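Local coordinates for peptidase S8 and S53, subtilisin, kexin, sedolisin (Mycobacterium smegmatis, PDB 4KG7), which is a subtilisin-like serine protease (mycosin MycP3) of the ESX-3 type VII secretion system, probably cleaving proteins through an Asp-His-Ser charge relay, at residues V165-I178 with A198-A212. Residues are numbered along the deposited sequence; the frame is centred on the assembly and turned at random.
Sequences VVRAADMGARVINI and ALRYAALEKDAVIVA
Strands 175-178 and 209-212 pair in parallel through four backbone hydrogen bonds. Val-209 N donates to Arg-174 O (3.0 Å) and Ile-176 N to Val-209 O (2.8 Å). Val-211 N meets Ile-176 O almost head-on, and Ile-178 N binds Val-211 O.

Most of the apolar packing lies on the face of Ile-176 and Ile-178. Ile-176 CD1 reaches Ala-208 CB at 3.8 Å and touches Ala-202 CB. Ile-178 CD1 lies beside Ile-210 CG2. Above them helices 165-170 and 198-205 run nearly parallel (18°), their axes 8.9 Å apart at closest. Ala-169 CB meets Ala-202 CB at 3.8 Å. Val-165 places CG1 anti to its backbone N (chi1 162°), against the same Ala-202 methyl (3.6 Å).

The polar side chains meet nearer the surface. Tyr-201 OH donates to the syn lone pair of Asp-170 OD1 (2.6 Å), with carboxylate and ring planes perpendicular. The bent Lys-206 chain lays CG over one ring face. Water 3 accepts from Arg-174 NH1 and weakly reaches Asp-207 OD2, which salt-bridges Arg-333. Arg-174 NE bonds Gln-67, and Asp-207 OD1 accepts from Ala-341 N.

Alanine methyls, branched aliphatics and sheet hydrogen bonds thus join two successive helix-strand units of the subtilisin fold.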
ATOM      1  N   VAL A 165       0.052  10.153   7.622  1.00  5.87           N
ATOM      2  CA  VAL A 165      -0.588  10.612   6.395  1.00  5.85           C
ATOM      3  C   VAL A 165      -0.457  12.122   6.249  1.00  6.04           C
ATOM      4  O   VAL A 165      -0.110  12.612   5.193  1.00  6.08           O
ATOM      5  CB  VAL A 165      -2.063  10.136   6.333  1.00  5.96           C
ATOM      6  CG1 VAL A 165      -2.889  10.930   5.327  1.00  6.04           C
ATOM      7  CG2 VAL A 165      -2.146   8.633   6.080  1.00  5.85           C
ATOM      8  N   VAL A 166      -0.739  12.852   7.324  1.00  6.28           N
ATOM      9  CA  VAL A 166      -0.544  14.289   7.337  1.00  6.54           C
ATOM     10  C   VAL A 166       0.917  14.627   7.078  1.00  6.61           C
ATOM     11  O   VAL A 166       1.215  15.529   6.302  1.00  6.72           O
ATOM     12  CB  VAL A 166      -1.007  14.881   8.660  1.00  6.88           C
ATOM     13  CG1 VAL A 166      -0.572  16.338   8.743  1.00  7.24           C
ATOM     14  CG2 VAL A 166      -2.511  14.725   8.763  1.00  6.97           C
ATOM     15  N   ARG A 167       1.832  13.927   7.746  1.00  6.65           N
ATOM     16  CA  ARG A 167       3.268  14.183   7.549  1.00  6.83           C
ATOM     17  C   ARG A 167       3.690  13.968   6.091  1.00  6.70           C
ATOM     18  O   ARG A 167       4.358  14.807   5.515  1.00  6.97           O
ATOM     19  CB  ARG A 167       4.066  13.282   8.485  1.00  6.91           C
ATOM     20  CG  ARG A 167       5.548  13.554   8.527  1.00  7.20           C
ATOM     21  CD  ARG A 167       6.218  12.566   9.471  1.00  7.35           C
ATOM     22  NE  ARG A 167       7.614  12.952   9.719  1.00  7.83           N
ATOM     23  CZ  ARG A 167       8.019  13.943  10.530  1.00  8.42           C
ATOM     24  NH1 ARG A 167       7.146  14.612  11.285  1.00  8.67           N
ATOM     25  NH2 ARG A 167       9.329  14.208  10.672  1.00  8.91           N
ATOM     26  N   ALA A 168       3.233  12.878   5.489  1.00  6.56           N
ATOM     27  CA  ALA A 168       3.547  12.588   4.095  1.00  6.44           C
ATOM     28  C   ALA A 168       3.052  13.705   3.185  1.00  6.80           C
ATOM     29  O   ALA A 168       3.760  14.162   2.309  1.00  6.84           O
ATOM     30  CB  ALA A 168       2.922  11.279   3.685  1.00  6.22           C
ATOM     31  N   ALA A 169       1.800  14.098   3.368  1.00  6.90           N
ATOM     32  CA  ALA A 169       1.207  15.160   2.534  1.00  7.28           C
ATOM     33  C   ALA A 169       1.962  16.443   2.700  1.00  7.82           C
ATOM     34  O   ALA A 169       2.273  17.119   1.709  1.00  8.26           O
ATOM     35  CB  ALA A 169      -0.266  15.359   2.883  1.00  7.30           C
ATOM     36  N   ASP A 170       2.278  16.801   3.939  1.00  8.14           N
ATOM     37  CA  ASP A 170       2.965  18.068   4.198  1.00  8.83           C
ATOM     38  C   ASP A 170       4.388  18.069   3.706  1.00  9.28           C
ATOM     39  O   ASP A 170       4.921  19.142   3.427  1.00 10.03           O
ATOM     40  CB  ASP A 170       2.892  18.429   5.676  1.00  9.15           C
ATOM     41  CG  ASP A 170       1.538  18.904   6.072  1.00  9.38           C
ATOM     42  OD1 ASP A 170       0.689  19.149   5.178  1.00  9.50           O
ATOM     43  OD2 ASP A 170       1.304  19.062   7.288  1.00  9.83           O
ATOM     44  N   MET A 171       5.000  16.892   3.600  1.00  9.30           N
ATOM     45  CA  MET A 171       6.333  16.745   2.968  1.00  9.64           C
ATOM     46  C   MET A 171       6.307  16.802   1.428  1.00  9.80           C
ATOM     47  O   MET A 171       7.369  16.728   0.790  1.00 10.69           O
ATOM     48  CB  MET A 171       7.017  15.463   3.442  1.00  9.57           C
ATOM     49  CG  MET A 171       7.466  15.531   4.894  1.00  9.94           C
ATOM     50  SD  MET A 171       8.269  14.007   5.411  1.00 10.20           S
ATOM     51  CE  MET A 171       9.876  14.203   4.662  1.00 10.52           C
ATOM     52  N   GLY A 172       5.134  16.960   0.831  1.00  9.71           N
ATOM     53  CA  GLY A 172       5.010  17.163  -0.601  1.00 10.00           C
ATOM     54  C   GLY A 172       4.720  15.908  -1.414  1.00  9.89           C
ATOM     55  O   GLY A 172       4.792  15.935  -2.649  1.00 10.60           O
ATOM     56  N   ALA A 173       4.396  14.810  -0.755  1.00  9.76           N
ATOM     57  CA  ALA A 173       4.030  13.606  -1.463  1.00  9.51           C
ATOM     58  C   ALA A 173       2.847  13.816  -2.377  1.00  9.72           C
ATOM     59  O   ALA A 173       1.807  14.308  -1.932  1.00 11.08           O
ATOM     60  CB  ALA A 173       3.707  12.482  -0.493  1.00  9.19           C
ATOM     61  N   ARG A 174       3.031  13.406  -3.635  1.00  9.58           N
ATOM     62  CA  ARG A 174       2.013  13.382  -4.675  1.00  9.91           C
ATOM     63  C   ARG A 174       1.201  12.091  -4.673  1.00  8.29           C
ATOM     64  O   ARG A 174       0.062  12.052  -5.153  1.00  7.61           O
ATOM     65  CB  ARG A 174       2.716  13.511  -6.032  1.00 11.22           C
ATOM     66  CG  ARG A 174       3.422  14.832  -6.238  1.00 12.62           C
ATOM     67  CD  ARG A 174       2.441  15.851  -6.780  1.00 13.79           C
ATOM     68  NE  ARG A 174       2.348  15.736  -8.232  1.00 14.69           N
ATOM     69  CZ  ARG A 174       1.445  16.331  -9.012  1.00 14.92           C
ATOM     70  NH1 ARG A 174       0.477  17.069  -8.502  1.00 16.12           N
ATOM     71  NH2 ARG A 174       1.508  16.147 -10.331  1.00 14.91           N
ATOM     72  N   VAL A 175       1.818  11.019  -4.195  1.00  7.26           N
ATOM     73  CA  VAL A 175       1.195   9.705  -4.065  1.00  6.66           C
ATOM     74  C   VAL A 175       1.604   9.236  -2.690  1.00  6.32           C
ATOM     75  O   VAL A 175       2.770   9.420  -2.305  1.00  6.35           O
ATOM     76  CB  VAL A 175       1.704   8.710  -5.151  1.00  6.64           C
ATOM     77  CG1 VAL A 175       1.048   7.353  -4.998  1.00  6.42           C
ATOM     78  CG2 VAL A 175       1.468   9.270  -6.553  1.00  6.98           C
ATOM     79  N   ILE A 176       0.662   8.665  -1.929  1.00  5.95           N
ATOM     80  CA  ILE A 176       0.942   8.158  -0.592  1.00  5.83           C
ATOM     81  C   ILE A 176       0.519   6.684  -0.599  1.00  5.59           C
ATOM     82  O   ILE A 176      -0.663   6.363  -0.803  1.00  5.83           O
ATOM     83  CB  ILE A 176       0.141   8.942   0.462  1.00  5.88           C
ATOM     84  CG1 ILE A 176       0.636  10.383   0.533  1.00  6.07           C
ATOM     85  CG2 ILE A 176       0.287   8.280   1.833  1.00  5.86           C
ATOM     86  CD1 ILE A 176      -0.210  11.320   1.389  1.00  6.34           C
ATOM     87  N   ASN A 177       1.481   5.800  -0.377  1.00  5.45           N
ATOM     88  CA  ASN A 177       1.297   4.361  -0.427  1.00  5.40           C
ATOM     89  C   ASN A 177       1.183   3.765   0.970  1.00  5.39           C
ATOM     90  O   ASN A 177       2.079   3.961   1.807  1.00  5.37           O
ATOM     91  CB  ASN A 177       2.462   3.706  -1.175  1.00  5.48           C
ATOM     92  CG  ASN A 177       2.233   2.228  -1.382  1.00  5.60           C
ATOM     93  OD1 ASN A 177       1.626   1.801  -2.356  1.00  5.99           O
ATOM     94  ND2 ASN A 177       2.682   1.435  -0.445  1.00  5.73           N
ATOM     95  N   ILE A 178       0.097   3.027   1.197  1.00  5.47           N
ATOM     96  CA  ILE A 178      -0.186   2.407   2.479  1.00  5.66           C
ATOM     97  C   ILE A 178      -0.415   0.918   2.221  1.00  5.90           C
ATOM     98  O   ILE A 178      -1.537   0.456   2.023  1.00  5.97           O
ATOM     99  CB  ILE A 178      -1.391   3.069   3.183  1.00  5.79           C
ATOM    100  CG1 ILE A 178      -1.241   4.593   3.249  1.00  5.77           C
ATOM    101  CG2 ILE A 178      -1.627   2.479   4.566  1.00  5.99           C
ATOM    102  CD1 ILE A 178      -2.481   5.353   3.665  1.00  5.91           C
ATOM    103  N   ALA A 198      -7.560  13.167   8.537  1.00  7.76           N
ATOM    104  CA  ALA A 198      -6.223  13.123   7.946  1.00  7.46           C
ATOM    105  C   ALA A 198      -6.240  12.735   6.471  1.00  7.18           C
ATOM    106  O   ALA A 198      -5.562  13.346   5.623  1.00  6.91           O
ATOM    107  CB  ALA A 198      -5.362  12.167   8.746  1.00  7.35           C
ATOM    108  N   LEU A 199      -6.976  11.672   6.152  1.00  7.13           N
ATOM    109  CA  LEU A 199      -7.064  11.207   4.762  1.00  7.05           C
ATOM    110  C   LEU A 199      -7.719  12.225   3.854  1.00  7.39           C
ATOM    111  O   LEU A 199      -7.265  12.432   2.745  1.00  7.31           O
ATOM    112  CB  LEU A 199      -7.818   9.886   4.698  1.00  7.08           C
ATOM    113  CG  LEU A 199      -7.144   8.710   5.437  1.00  6.84           C
ATOM    114  CD1 LEU A 199      -8.157   7.614   5.658  1.00  7.07           C
ATOM    115  CD2 LEU A 199      -5.904   8.178   4.710  1.00  6.44           C
ATOM    116  N   ARG A 200      -8.775  12.870   4.337  1.00  7.94           N
ATOM    117  CA  ARG A 200      -9.406  13.948   3.600  1.00  8.52           C
ATOM    118  C   ARG A 200      -8.475  15.130   3.367  1.00  8.39           C
ATOM    119  O   ARG A 200      -8.440  15.687   2.284  1.00  8.26           O
ATOM    120  CB  ARG A 200     -10.682  14.406   4.307  1.00  9.58           C
ATOM    121  CG  ARG A 200     -11.451  15.466   3.546  1.00 10.52           C
ATOM    122  CD  ARG A 200     -12.728  15.855   4.252  1.00 11.58           C
ATOM    123  NE  ARG A 200     -13.353  17.051   3.684  1.00 12.84           N
ATOM    124  CZ  ARG A 200     -12.991  18.303   3.970  1.00 13.65           C
ATOM    125  NH1 ARG A 200     -11.957  18.576   4.760  1.00 13.89           N
ATOM    126  NH2 ARG A 200     -13.644  19.316   3.421  1.00 14.52           N
ATOM    127  N   TYR A 201      -7.741  15.534   4.396  1.00  8.23           N
ATOM    128  CA  TYR A 201      -6.740  16.601   4.267  1.00  8.28           C
ATOM    129  C   TYR A 201      -5.713  16.301   3.193  1.00  8.01           C
ATOM    130  O   TYR A 201      -5.424  17.110   2.300  1.00  8.09           O
ATOM    131  CB  TYR A 201      -6.067  16.822   5.612  1.00  8.37           C
ATOM    132  CG  TYR A 201      -4.878  17.752   5.589  1.00  8.44           C
ATOM    133  CD1 TYR A 201      -5.046  19.111   5.476  1.00  8.85           C
ATOM    134  CD2 TYR A 201      -3.589  17.251   5.638  1.00  8.19           C
ATOM    135  CE1 TYR A 201      -3.960  19.960   5.446  1.00  8.98           C
ATOM    136  CE2 TYR A 201      -2.480  18.082   5.639  1.00  8.34           C
ATOM    137  CZ  TYR A 201      -2.674  19.447   5.516  1.00  8.78           C
ATOM    138  OH  TYR A 201      -1.633  20.331   5.516  1.00  9.53           O
ATOM    139  N   ALA A 202      -5.179  15.087   3.240  1.00  7.63           N
ATOM    140  CA  ALA A 202      -4.144  14.693   2.300  1.00  7.50           C
ATOM    141  C   ALA A 202      -4.699  14.564   0.888  1.00  7.77           C
ATOM    142  O   ALA A 202      -4.037  14.946  -0.060  1.00  7.65           O
ATOM    143  CB  ALA A 202      -3.475  13.390   2.734  1.00  7.21           C
ATOM    144  N   ALA A 203      -5.912  14.011   0.758  1.00  7.93           N
ATOM    145  CA  ALA A 203      -6.461  13.743  -0.580  1.00  8.26           C
ATOM    146  C   ALA A 203      -7.018  14.966  -1.273  1.00  9.06           C
ATOM    147  O   ALA A 203      -6.898  15.042  -2.482  1.00  9.43           O
ATOM    148  CB  ALA A 203      -7.508  12.659  -0.536  1.00  8.17           C
ATOM    149  N   LEU A 204      -7.586  15.897  -0.523  1.00 10.05           N
ATOM    150  CA  LEU A 204      -8.250  17.064  -1.118  1.00 11.13           C
ATOM    151  C   LEU A 204      -7.366  18.316  -1.011  1.00 11.43           C
ATOM    152  O   LEU A 204      -6.771  18.759  -2.012  1.00 11.91           O
ATOM    153  CB  LEU A 204      -9.655  17.238  -0.502  1.00 11.98           C
ATOM    154  CG  LEU A 204     -10.639  16.087  -0.750  1.00 12.73           C
ATOM    155  CD1 LEU A 204     -12.030  16.512  -0.295  1.00 13.60           C
ATOM    156  CD2 LEU A 204     -10.646  15.602  -2.177  1.00 13.18           C
ATOM    157  N   GLU A 205      -7.174  18.833   0.196  1.00 11.70           N
ATOM    158  CA  GLU A 205      -6.405  20.051   0.352  1.00 12.42           C
ATOM    159  C   GLU A 205      -4.991  19.880  -0.175  1.00 11.68           C
ATOM    160  O   GLU A 205      -4.477  20.784  -0.856  1.00 12.35           O
ATOM    161  CB  GLU A 205      -6.337  20.482   1.805  1.00 13.28           C
ATOM    162  CG  GLU A 205      -5.497  21.741   1.991  1.00 14.66           C
ATOM    163  CD  GLU A 205      -5.620  22.383   3.353  1.00 16.32           C
ATOM    164  OE1 GLU A 205      -6.592  22.085   4.083  1.00 18.25           O
ATOM    165  OE2 GLU A 205      -4.747  23.227   3.694  1.00 18.18           O
ATOM    166  N   LYS A 206      -4.352  18.738   0.117  1.00 10.61           N
ATOM    167  CA  LYS A 206      -2.988  18.520  -0.358  1.00 10.44           C
ATOM    168  C   LYS A 206      -2.932  17.747  -1.677  1.00  9.78           C
ATOM    169  O   LYS A 206      -1.850  17.564  -2.225  1.00  9.72           O
ATOM    170  CB  LYS A 206      -2.131  17.850   0.701  1.00 10.73           C
ATOM    171  CG  LYS A 206      -2.074  18.598   2.044  1.00 11.48           C
ATOM    172  CD  LYS A 206      -1.492  19.994   1.949  1.00 12.35           C
ATOM    173  CE  LYS A 206      -0.029  19.978   1.566  1.00 13.30           C
ATOM    174  NZ  LYS A 206       0.579  21.353   1.555  1.00 14.94           N
ATOM    175  N   ASP A 207      -4.080  17.299  -2.169  1.00  9.33           N
ATOM    176  CA  ASP A 207      -4.196  16.767  -3.527  1.00  9.33           C
ATOM    177  C   ASP A 207      -3.333  15.541  -3.773  1.00  8.64           C
ATOM    178  O   ASP A 207      -2.840  15.337  -4.889  1.00  8.44           O
ATOM    179  CB  ASP A 207      -3.876  17.852  -4.578  1.00 10.04           C
ATOM    180  CG  ASP A 207      -4.288  17.440  -6.004  1.00 10.46           C
ATOM    181  OD1 ASP A 207      -5.415  16.957  -6.185  1.00 10.77           O
ATOM    182  OD2 ASP A 207      -3.472  17.640  -6.931  1.00 11.33           O
ATOM    183  N   ALA A 208      -3.172  14.694  -2.753  1.00  8.07           N
ATOM    184  CA  ALA A 208      -2.388  13.461  -2.899  1.00  7.46           C
ATOM    185  C   ALA A 208      -3.260  12.287  -3.292  1.00  7.13           C
ATOM    186  O   ALA A 208      -4.360  12.149  -2.766  1.00  7.07           O
ATOM    187  CB  ALA A 208      -1.666  13.153  -1.601  1.00  7.49           C
ATOM    188  N   VAL A 209      -2.759  11.457  -4.207  1.00  6.67           N
ATOM    189  CA  VAL A 209      -3.377  10.175  -4.486  1.00  6.28           C
ATOM    190  C   VAL A 209      -2.937   9.184  -3.400  1.00  5.90           C
ATOM    191  O   VAL A 209      -1.749   8.890  -3.262  1.00  5.85           O
ATOM    192  CB  VAL A 209      -2.952   9.635  -5.866  1.00  6.37           C
ATOM    193  CG1 VAL A 209      -3.494   8.227  -6.070  1.00  6.30           C
ATOM    194  CG2 VAL A 209      -3.476  10.545  -6.953  1.00  6.79           C
ATOM    195  N   ILE A 210      -3.908   8.667  -2.651  1.00  5.75           N
ATOM    196  CA  ILE A 210      -3.626   7.760  -1.555  1.00  5.46           C
ATOM    197  C   ILE A 210      -4.050   6.366  -2.000  1.00  5.41           C
ATOM    198  O   ILE A 210      -5.181   6.149  -2.416  1.00  5.70           O
ATOM    199  CB  ILE A 210      -4.383   8.131  -0.267  1.00  5.59           C
ATOM    200  CG1 ILE A 210      -4.138   9.602   0.155  1.00  5.65           C
ATOM    201  CG2 ILE A 210      -4.030   7.178   0.873  1.00  5.55           C
ATOM    202  CD1 ILE A 210      -5.074  10.052   1.256  1.00  5.91           C
ATOM    203  N   VAL A 211      -3.115   5.457  -1.929  1.00  5.15           N
ATOM    204  CA  VAL A 211      -3.284   4.078  -2.373  1.00  5.10           C
ATOM    205  C   VAL A 211      -3.063   3.163  -1.186  1.00  5.03           C
ATOM    206  O   VAL A 211      -2.047   3.272  -0.504  1.00  4.94           O
ATOM    207  CB  VAL A 211      -2.247   3.728  -3.495  1.00  5.07           C
ATOM    208  CG1 VAL A 211      -2.409   2.311  -4.001  1.00  5.19           C
ATOM    209  CG2 VAL A 211      -2.359   4.702  -4.646  1.00  5.31           C
ATOM    210  N   ALA A 212      -4.000   2.232  -0.975  1.00  5.02           N
ATOM    211  CA  ALA A 212      -3.954   1.310   0.167  1.00  5.01           C
ATOM    212  C   ALA A 212      -4.189  -0.126  -0.268  1.00  5.08           C
ATOM    213  O   ALA A 212      -5.043  -0.397  -1.111  1.00  5.30           O
ATOM    214  CB  ALA A 212      -5.000   1.719   1.215  1.00  5.20           C
TER
HETATM  215  O   HOH W   1       3.418  20.048   0.807  1.00 35.79           O
HETATM  216  O   HOH W   2      -0.073  16.035  -3.679  1.00 12.98           O
HETATM  217  O   HOH W   3      -0.290  17.391  -5.870  1.00 23.34           O